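Local coordinates for ferric uptake regulation protein (Pseudomonas aeruginosa PAO1, PDB 6H1C) that probably acts as a metal-responsive transcription regulator that binds DNA and controls genes of iron uptake, at residues B[16-21]-B[58-63]; B[89-94]-B[125-130]. The protein carries 2 engineered substitutions. All blocks are in the same frame, centred on the assembly; numbering follows the deposited sequence.

Contact 1 of 2, residues B[16-21]-B[58-63]; sequences LPRVKI and LTQFEA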
ATOM      1  N   LEU B  16     -23.940  12.547   8.179  1.00 46.36           N
ATOM      2  CA  LEU B  16     -24.612  12.339   6.905  1.00 47.70           C
ATOM      3  C   LEU B  16     -23.768  11.495   5.955  1.00 45.63           C
ATOM      4  O   LEU B  16     -24.241  10.464   5.451  1.00 44.60           O
ATOM      5  CB  LEU B  16     -24.954  13.684   6.257  1.00 48.20           C
ATOM      6  CG  LEU B  16     -26.454  13.835   6.036  1.00 48.04           C
ATOM      7  CD1 LEU B  16     -26.953  12.704   5.156  1.00 55.09           C
ATOM      8  CD2 LEU B  16     -27.164  13.821   7.375  1.00 53.10           C
ATOM      9  N   PRO B  17     -22.524  11.899   5.676  1.00 45.78           N
ATOM     10  CA  PRO B  17     -21.707  11.105   4.743  1.00 45.33           C
ATOM     11  C   PRO B  17     -21.474   9.686   5.229  1.00 37.67           C
ATOM     12  O   PRO B  17     -21.526   8.746   4.429  1.00 40.59           O
ATOM     13  CB  PRO B  17     -20.404  11.907   4.648  1.00 32.33           C
ATOM     14  CG  PRO B  17     -20.337  12.647   5.937  1.00 44.31           C
ATOM     15  CD  PRO B  17     -21.758  12.998   6.283  1.00 45.04           C
ATOM     16  N   ARG B  18     -21.232   9.501   6.526  1.00 36.49           N
ATOM     17  CA  ARG B  18     -21.061   8.150   7.037  1.00 31.94           C
ATOM     18  C   ARG B  18     -22.321   7.323   6.810  1.00 39.54           C
ATOM     19  O   ARG B  18     -22.238   6.138   6.472  1.00 40.68           O
ATOM     20  CB  ARG B  18     -20.669   8.191   8.512  1.00 31.23           C
ATOM     21  CG  ARG B  18     -19.331   8.857   8.769  1.00 29.02           C
ATOM     22  CD  ARG B  18     -18.995   8.946  10.263  1.00 36.23           C
ATOM     23  NE  ARG B  18     -17.591   9.302  10.470  1.00 35.81           N
ATOM     24  CZ  ARG B  18     -17.045   9.655  11.637  1.00 43.14           C
ATOM     25  NH1 ARG B  18     -17.779   9.708  12.744  1.00 48.82           N
ATOM     26  NH2 ARG B  18     -15.751   9.950  11.697  1.00 38.73           N
ATOM     27  N   VAL B  19     -23.502   7.933   6.940  1.00 41.58           N
ATOM     28  CA  VAL B  19     -24.715   7.137   6.758  1.00 38.73           C
ATOM     29  C   VAL B  19     -25.021   6.914   5.284  1.00 36.30           C
ATOM     30  O   VAL B  19     -25.557   5.864   4.909  1.00 36.28           O
ATOM     31  CB  VAL B  19     -25.911   7.784   7.472  1.00 40.79           C
ATOM     32  CG1 VAL B  19     -27.112   6.876   7.374  1.00 38.65           C
ATOM     33  CG2 VAL B  19     -25.570   8.067   8.934  1.00 43.19           C
ATOM     34  N   LYS B  20     -24.699   7.880   4.425  1.00 33.38           N
ATOM     35  CA  LYS B  20     -24.985   7.703   3.009  1.00 36.41           C
ATOM     36  C   LYS B  20     -24.114   6.615   2.407  1.00 37.46           C
ATOM     37  O   LYS B  20     -24.592   5.791   1.618  1.00 38.81           O
ATOM     38  CB  LYS B  20     -24.770   9.006   2.253  1.00 40.48           C
ATOM     39  CG  LYS B  20     -25.685  10.141   2.625  1.00 45.48           C
ATOM     40  CD  LYS B  20     -25.493  11.260   1.609  1.00 55.28           C
ATOM     41  CE  LYS B  20     -26.289  12.507   1.950  1.00 60.21           C
ATOM     42  NZ  LYS B  20     -25.714  13.690   1.245  1.00 61.39           N
ATOM     43  N   ILE B  21     -22.828   6.601   2.763  1.00 35.13           N
ATOM     44  CA  ILE B  21     -21.912   5.628   2.182  1.00 31.56           C
ATOM     45  C   ILE B  21     -22.231   4.227   2.679  1.00 34.18           C
ATOM     46  O   ILE B  21     -22.135   3.250   1.924  1.00 31.21           O
ATOM     47  CB  ILE B  21     -20.461   6.020   2.492  1.00 29.91           C
ATOM     48  CG1 ILE B  21     -19.997   7.107   1.513  1.00 30.66           C
ATOM     49  CG2 ILE B  21     -19.583   4.798   2.402  1.00 26.21           C
ATOM     50  CD1 ILE B  21     -19.043   8.127   2.100  1.00 27.02           C
ATOM     51  N   LEU B  58     -14.591   5.140   3.867  1.00 24.04           N
ATOM     52  CA  LEU B  58     -14.260   3.723   3.706  1.00 25.46           C
ATOM     53  C   LEU B  58     -13.085   3.320   4.599  1.00 21.61           C
ATOM     54  O   LEU B  58     -13.082   2.234   5.184  1.00 21.19           O
ATOM     55  CB  LEU B  58     -13.958   3.406   2.240  1.00 18.95           C
ATOM     56  CG  LEU B  58     -15.166   3.548   1.323  1.00 21.40           C
ATOM     57  CD1 LEU B  58     -14.765   3.455  -0.144  1.00 16.25           C
ATOM     58  CD2 LEU B  58     -16.232   2.504   1.665  1.00 19.62           C
ATOM     59  N   THR B  59     -12.087   4.193   4.734  1.00 24.87           N
ATOM     60  CA  THR B  59     -10.952   3.880   5.602  1.00 23.12           C
ATOM     61  C   THR B  59     -11.367   3.765   7.072  1.00 25.21           C
ATOM     62  O   THR B  59     -10.869   2.887   7.789  1.00 30.58           O
ATOM     63  CB  THR B  59      -9.862   4.933   5.424  1.00 18.29           C
ATOM     64  OG1 THR B  59      -9.541   5.027   4.038  1.00 26.40           O
ATOM     65  CG2 THR B  59      -8.620   4.549   6.178  1.00 23.16           C
ATOM     66  N   GLN B  60     -12.233   4.668   7.555  1.00 24.19           N
ATOM     67  CA  GLN B  60     -12.759   4.539   8.911  1.00 23.06           C
ATOM     68  C   GLN B  60     -13.536   3.247   9.068  1.00 24.20           C
ATOM     69  O   GLN B  60     -13.438   2.581  10.098  1.00 32.39           O
ATOM     70  CB  GLN B  60     -13.676   5.709   9.258  1.00 26.50           C
ATOM     71  CG  GLN B  60     -13.046   7.064   9.222  1.00 33.49           C
ATOM     72  CD  GLN B  60     -12.686   7.569  10.621  1.00 41.78           C
ATOM     73  OE1 GLN B  60     -12.372   8.750  10.799  1.00 46.20           O
ATOM     74  NE2 GLN B  60     -12.725   6.677  11.613  1.00 33.40           N
ATOM     75  N   PHE B  61     -14.344   2.901   8.067  1.00 23.83           N
ATOM     76  CA  PHE B  61     -15.167   1.702   8.154  1.00 25.97           C
ATOM     77  C   PHE B  61     -14.293   0.472   8.248  1.00 29.31           C
ATOM     78  O   PHE B  61     -14.554  -0.435   9.047  1.00 32.54           O
ATOM     79  CB  PHE B  61     -16.087   1.587   6.938  1.00 25.33           C
ATOM     80  CG  PHE B  61     -17.252   2.519   6.959  1.00 26.53           C
ATOM     81  CD1 PHE B  61     -17.503   3.322   8.061  1.00 29.72           C
ATOM     82  CD2 PHE B  61     -18.107   2.587   5.880  1.00 25.33           C
ATOM     83  CE1 PHE B  61     -18.593   4.186   8.076  1.00 29.44           C
ATOM     84  CE2 PHE B  61     -19.189   3.443   5.892  1.00 30.33           C
ATOM     85  CZ  PHE B  61     -19.435   4.245   6.992  1.00 29.49           C
ATOM     86  N   GLU B  62     -13.260   0.416   7.410  1.00 27.00           N
ATOM     87  CA  GLU B  62     -12.313  -0.686   7.472  1.00 27.71           C
ATOM     88  C   GLU B  62     -11.704  -0.773   8.863  1.00 30.51           C
ATOM     89  O   GLU B  62     -11.754  -1.820   9.518  1.00 31.81           O
ATOM     90  CB  GLU B  62     -11.235  -0.500   6.404  1.00 25.71           C
ATOM     91  CG  GLU B  62     -10.041  -1.424   6.539  1.00 33.74           C
ATOM     92  CD  GLU B  62      -8.818  -0.989   5.702  1.00 49.14           C
ATOM     93  OE1 GLU B  62      -8.952  -0.119   4.796  1.00 44.25           O
ATOM     94  OE2 GLU B  62      -7.706  -1.522   5.967  1.00 52.77           O
ATOM     95  N   ALA B  63     -11.166   0.340   9.353  1.00 30.08           N
ATOM     96  CA  ALA B  63     -10.493   0.304  10.641  1.00 28.24           C
ATOM     97  C   ALA B  63     -11.450  -0.097  11.748  1.00 30.87           C
ATOM     98  O   ALA B  63     -11.046  -0.779  12.689  1.00 37.17           O
ATOM     99  CB  ALA B  63      -9.844   1.654  10.938  1.00 27.40           C
TER

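Contact 2 of 2, residues B[89-94]-B[125-130]; sequences HMVCVD and NLVLYV. With ZN (zinc ion), chain S.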
ATOM      1  N   HIS B  89     -11.700 -16.104  -1.432  1.00 19.19           N
ATOM      2  CA  HIS B  89     -11.829 -15.591  -2.785  1.00 18.74           C
ATOM      3  C   HIS B  89     -10.917 -16.374  -3.704  1.00 21.81           C
ATOM      4  O   HIS B  89      -9.821 -16.755  -3.303  1.00 19.91           O
ATOM      5  CB  HIS B  89     -11.462 -14.096  -2.875  1.00 16.45           C
ATOM      6  CG  HIS B  89     -12.435 -13.196  -2.192  1.00 16.93           C
ATOM      7  ND1 HIS B  89     -12.365 -12.907  -0.850  1.00 20.93           N
ATOM      8  CD2 HIS B  89     -13.519 -12.536  -2.659  1.00 23.34           C
ATOM      9  CE1 HIS B  89     -13.354 -12.098  -0.522  1.00 22.84           C
ATOM     10  NE2 HIS B  89     -14.072 -11.862  -1.601  1.00 24.47           N
ATOM     11  N   MET B  90     -11.381 -16.634  -4.920  1.00 21.77           N
ATOM     12  CA  MET B  90     -10.524 -17.011  -6.031  1.00 18.07           C
ATOM     13  C   MET B  90     -10.419 -15.814  -6.968  1.00 18.84           C
ATOM     14  O   MET B  90     -11.410 -15.118  -7.203  1.00 21.31           O
ATOM     15  CB  MET B  90     -11.073 -18.221  -6.804  1.00 18.76           C
ATOM     16  CG  MET B  90     -11.598 -19.351  -5.956  1.00 24.48           C
ATOM     17  SD  MET B  90     -11.916 -20.894  -6.866  1.00 35.83           S
ATOM     18  CE  MET B  90     -12.335 -20.297  -8.483  1.00 26.71           C
ATOM     19  N   VAL B  91      -9.223 -15.575  -7.491  1.00 17.87           N
ATOM     20  CA  VAL B  91      -8.945 -14.465  -8.389  1.00 17.80           C
ATOM     21  C   VAL B  91      -8.424 -15.041  -9.699  1.00 19.05           C
ATOM     22  O   VAL B  91      -7.438 -15.787  -9.703  1.00 21.94           O
ATOM     23  CB  VAL B  91      -7.921 -13.486  -7.785  1.00 21.65           C
ATOM     24  CG1 VAL B  91      -7.747 -12.293  -8.707  1.00 23.91           C
ATOM     25  CG2 VAL B  91      -8.353 -13.018  -6.405  1.00 22.11           C
ATOM     26  N   CYS B  92      -9.081 -14.714 -10.804  1.00 24.76           N
ATOM     27  CA  CYS B  92      -8.569 -15.105 -12.117  1.00 28.98           C
ATOM     28  C   CYS B  92      -7.435 -14.149 -12.470  1.00 27.40           C
ATOM     29  O   CYS B  92      -7.656 -12.955 -12.679  1.00 27.34           O
ATOM     30  CB  CYS B  92      -9.666 -15.086 -13.184  1.00 28.63           C
ATOM     31  SG  CYS B  92      -9.055 -15.464 -14.913  1.00 42.32           S
ATOM     32  N   VAL B  93      -6.214 -14.674 -12.533  1.00 28.38           N
ATOM     33  CA  VAL B  93      -5.034 -13.825 -12.662  1.00 30.79           C
ATOM     34  C   VAL B  93      -4.856 -13.241 -14.051  1.00 33.64           C
ATOM     35  O   VAL B  93      -3.983 -12.385 -14.235  1.00 37.53           O
ATOM     36  CB  VAL B  93      -3.750 -14.593 -12.304  1.00 30.35           C
ATOM     37  CG1 VAL B  93      -3.803 -15.101 -10.866  1.00 31.30           C
ATOM     38  CG2 VAL B  93      -3.556 -15.731 -13.270  1.00 36.69           C
ATOM     39  N   ASP B  94      -5.641 -13.686 -15.033  1.00 34.57           N
ATOM     40  CA  ASP B  94      -5.610 -13.097 -16.367  1.00 33.00           C
ATOM     41  C   ASP B  94      -6.688 -12.042 -16.573  1.00 29.67           C
ATOM     42  O   ASP B  94      -6.460 -11.071 -17.293  1.00 34.06           O
ATOM     43  CB  ASP B  94      -5.742 -14.192 -17.438  1.00 40.72           C
ATOM     44  CG  ASP B  94      -4.515 -15.120 -17.493  1.00 47.74           C
ATOM     45  OD1 ASP B  94      -3.421 -14.690 -17.067  1.00 43.51           O
ATOM     46  OD2 ASP B  94      -4.643 -16.282 -17.961  1.00 48.01           O
ATOM     47  N   ASN B 125      -7.647 -15.374   6.212  1.00 28.52           N
ATOM     48  CA  ASN B 125      -7.741 -14.913   4.847  1.00 26.75           C
ATOM     49  C   ASN B 125      -7.175 -15.989   3.954  1.00 26.64           C
ATOM     50  O   ASN B 125      -6.092 -16.517   4.224  1.00 32.50           O
ATOM     51  CB  ASN B 125      -6.997 -13.616   4.634  1.00 26.90           C
ATOM     52  CG  ASN B 125      -7.882 -12.564   4.056  1.00 46.11           C
ATOM     53  OD1 ASN B 125      -8.600 -11.896   4.806  1.00 47.06           O
ATOM     54  ND2 ASN B 125      -7.884 -12.426   2.709  1.00 31.92           N
ATOM     55  N   LEU B 126      -7.908 -16.312   2.901  1.00 21.80           N
ATOM     56  CA  LEU B 126      -7.503 -17.316   1.934  1.00 21.44           C
ATOM     57  C   LEU B 126      -7.761 -16.750   0.550  1.00 22.88           C
ATOM     58  O   LEU B 126      -8.883 -16.336   0.247  1.00 25.83           O
ATOM     59  CB  LEU B 126      -8.282 -18.607   2.151  1.00 21.06           C
ATOM     60  CG  LEU B 126      -8.015 -19.719   1.159  1.00 23.21           C
ATOM     61  CD1 LEU B 126      -6.536 -20.055   1.088  1.00 24.65           C
ATOM     62  CD2 LEU B 126      -8.823 -20.922   1.578  1.00 30.35           C
ATOM     63  N   VAL B 127      -6.731 -16.695  -0.274  1.00 20.64           N
ATOM     64  CA  VAL B 127      -6.859 -16.185  -1.628  1.00 18.67           C
ATOM     65  C   VAL B 127      -6.288 -17.240  -2.552  1.00 24.67           C
ATOM     66  O   VAL B 127      -5.155 -17.692  -2.359  1.00 27.22           O
ATOM     67  CB  VAL B 127      -6.146 -14.834  -1.829  1.00 20.48           C
ATOM     68  CG1 VAL B 127      -6.066 -14.507  -3.282  1.00 18.45           C
ATOM     69  CG2 VAL B 127      -6.916 -13.725  -1.136  1.00 26.25           C
ATOM     70  N   LEU B 128      -7.075 -17.642  -3.535  1.00 22.58           N
ATOM     71  CA  LEU B 128      -6.702 -18.681  -4.477  1.00 20.74           C
ATOM     72  C   LEU B 128      -6.586 -18.029  -5.840  1.00 20.84           C
ATOM     73  O   LEU B 128      -7.598 -17.659  -6.440  1.00 22.29           O
ATOM     74  CB  LEU B 128      -7.740 -19.793  -4.488  1.00 21.42           C
ATOM     75  CG  LEU B 128      -7.974 -20.418  -3.116  1.00 23.04           C
ATOM     76  CD1 LEU B 128      -8.971 -21.577  -3.204  1.00 17.82           C
ATOM     77  CD2 LEU B 128      -6.660 -20.894  -2.582  1.00 23.83           C
ATOM     78  N   TYR B 129      -5.363 -17.870  -6.323  1.00 20.95           N
ATOM     79  CA  TYR B 129      -5.153 -17.322  -7.653  1.00 23.37           C
ATOM     80  C   TYR B 129      -5.225 -18.460  -8.653  1.00 20.71           C
ATOM     81  O   TYR B 129      -4.572 -19.486  -8.476  1.00 23.75           O
ATOM     82  CB  TYR B 129      -3.812 -16.592  -7.755  1.00 23.51           C
ATOM     83  CG  TYR B 129      -3.710 -15.449  -6.787  1.00 22.55           C
ATOM     84  CD1 TYR B 129      -3.248 -15.654  -5.501  1.00 24.71           C
ATOM     85  CD2 TYR B 129      -4.116 -14.176  -7.140  1.00 18.94           C
ATOM     86  CE1 TYR B 129      -3.162 -14.632  -4.620  1.00 27.68           C
ATOM     87  CE2 TYR B 129      -4.049 -13.150  -6.254  1.00 16.45           C
ATOM     88  CZ  TYR B 129      -3.567 -13.380  -4.995  1.00 23.51           C
ATOM     89  OH  TYR B 129      -3.478 -12.367  -4.083  1.00 26.42           O
ATOM     90  N   VAL B 130      -6.014 -18.273  -9.703  1.00 20.63           N
ATOM     91  CA  VAL B 130      -6.400 -19.374 -10.563  1.00 20.35           C
ATOM     92  C   VAL B 130      -6.289 -18.958 -12.012  1.00 24.10           C
ATOM     93  O   VAL B 130      -6.283 -17.774 -12.348  1.00 24.62           O
ATOM     94  CB  VAL B 130      -7.824 -19.832 -10.264  1.00 21.32           C
ATOM     95  CG1 VAL B 130      -7.901 -20.294  -8.860  1.00 19.51           C
ATOM     96  CG2 VAL B 130      -8.780 -18.671 -10.491  1.00 20.16           C
TER
HETATM   97 ZN    ZN S 205     -15.802 -10.723  -1.619  1.00 33.13          ZN
HETATM   98  O   HOH W   1     -10.182 -13.717  -0.003  1.00 19.03           O

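Contact 1 of 2, residues B[16-21]-B[58-63]
Leu58 and Ile21 meet where helix 51-63 crosses helix 16-26 in the helical core of a winged-helix DNA-binding domain. In this family helix 51-63 corresponds to the recognition helix, followed by the strand pair 67-70 and 78-81 as the wing. The local axes stay 11.1 Å apart and cross at -74°, so the gap is spanned by side chains, which reach one another and, in one place, a backbone carbonyl. Leu58 makes a light touch, its CD2 methyl lying 4.1 Å from Ile21 CG2. That same isoleucine branch, anti to the backbone N, also serves Phe61, while Leu42 of helix 35-44 adds to the apolar surroundings of Ile21.

Gln60 comes next. Its chain bends at its second torsion, and OE1 ends 3.7 Å from Arg18 NH2, with the amide and guanidinium planes turned 67° apart. This is a loose polar approach; the arginine is anchored chiefly through NH1, which binds Lys13 O and also Gly11 O of a second subunit. The extended arm of Arg18 thus connects the helix crossing with a subunit interface, where Gln60 also packs on Ala63 of the second subunit.

Phe61 contributes the broadest side chain. Leu7 of helix 3-9 and Leu66 help to surround it. With CG anti to the carbonyl carbon (chi1 -75°), the ring reaches across to helix 16-26 and meets Ile21 at an oblique angle, CE2 to CG2 3.8 Å. At its far end the ring presents an edge to helix 16-26: Phe61 CZ lies 3.4 Å from Arg18 O, with the oxygen in the ring plane.

Contact 2 of 2, residues B[89-94]-B[125-130]
His89 and Leu128 join two parallel strands through a 2.9 Å bond from Leu128 N to His89 O, the donor lying in the carbonyl plane. The pattern is that of regular parallel pairing, in which a residue bonds to both neighbours of its partner. Leu128, opposite Met90, also accepts Val91 N at its O (2.8 Å). Val91, opposite Tyr129, receives Val130 N, and Val93 N continues the series to Val130 O in a nearly straight bond (169° at the hydrogen). Met90 CA also approaches Leu128 O as a CA-H...O contact.

Side chains clothe both faces. On one, Met90 CG passes obliquely by Leu128 CB, and Phe101 packs against both residues. On the other, Val91 CB faces Tyr129 CD2 at 3.9 Å, and Val127 CG1 lies over a tyrosine ring face, offset toward its rim. Val93 CG1 crowds Tyr129 CB at 3.4 Å; being anti to the carbonyl carbon (chi1 -60°), it reaches the tyrosine near the ring plane.

Farther out, this is the sheet of the dimerisation domain. Strand 98-100 flanks 88-92, and residues 125-129 pair antiparallel with a strand of a third subunit, carrying the sheet across the interface.

The imidazole of His89 leads away from the second strand to a zinc ion, bound by NE2 at 2.1 Å and completed by His32, Glu80 and Glu100. Its ND1 donates to a water that in turn donates to Leu126 O (2.9 Å), an oxygen also held by His89 N. Donation from ND1 is consistent with a proton there, which would leave the NE2 lone pair for zinc; the carbonyl at the end of this relay would probably polarise the ring and favour metal binding.

Overall arrangement
Contacts 1 and 2 illustrate how a regulator divides its labour. They follow one another along the chain, lie on opposite sides of its centre with their own centres 27 Å apart, and do not touch, the nearest atoms being about 10 Å apart. Contact 1 belongs to the DNA-binding part, contact 2 to the dimerisation part. The zinc site on His89 bridges the two: His32 follows helix 16-26, Glu80 stands on wing strand 78-81, and Glu100 comes from the sheet of contact 2. Leu58 CD2 is still 13.6 Å from this zinc, so any influence of this zinc on contact 1 would probably pass through the fold, consistent with metal-dependent adjustment of the two domains.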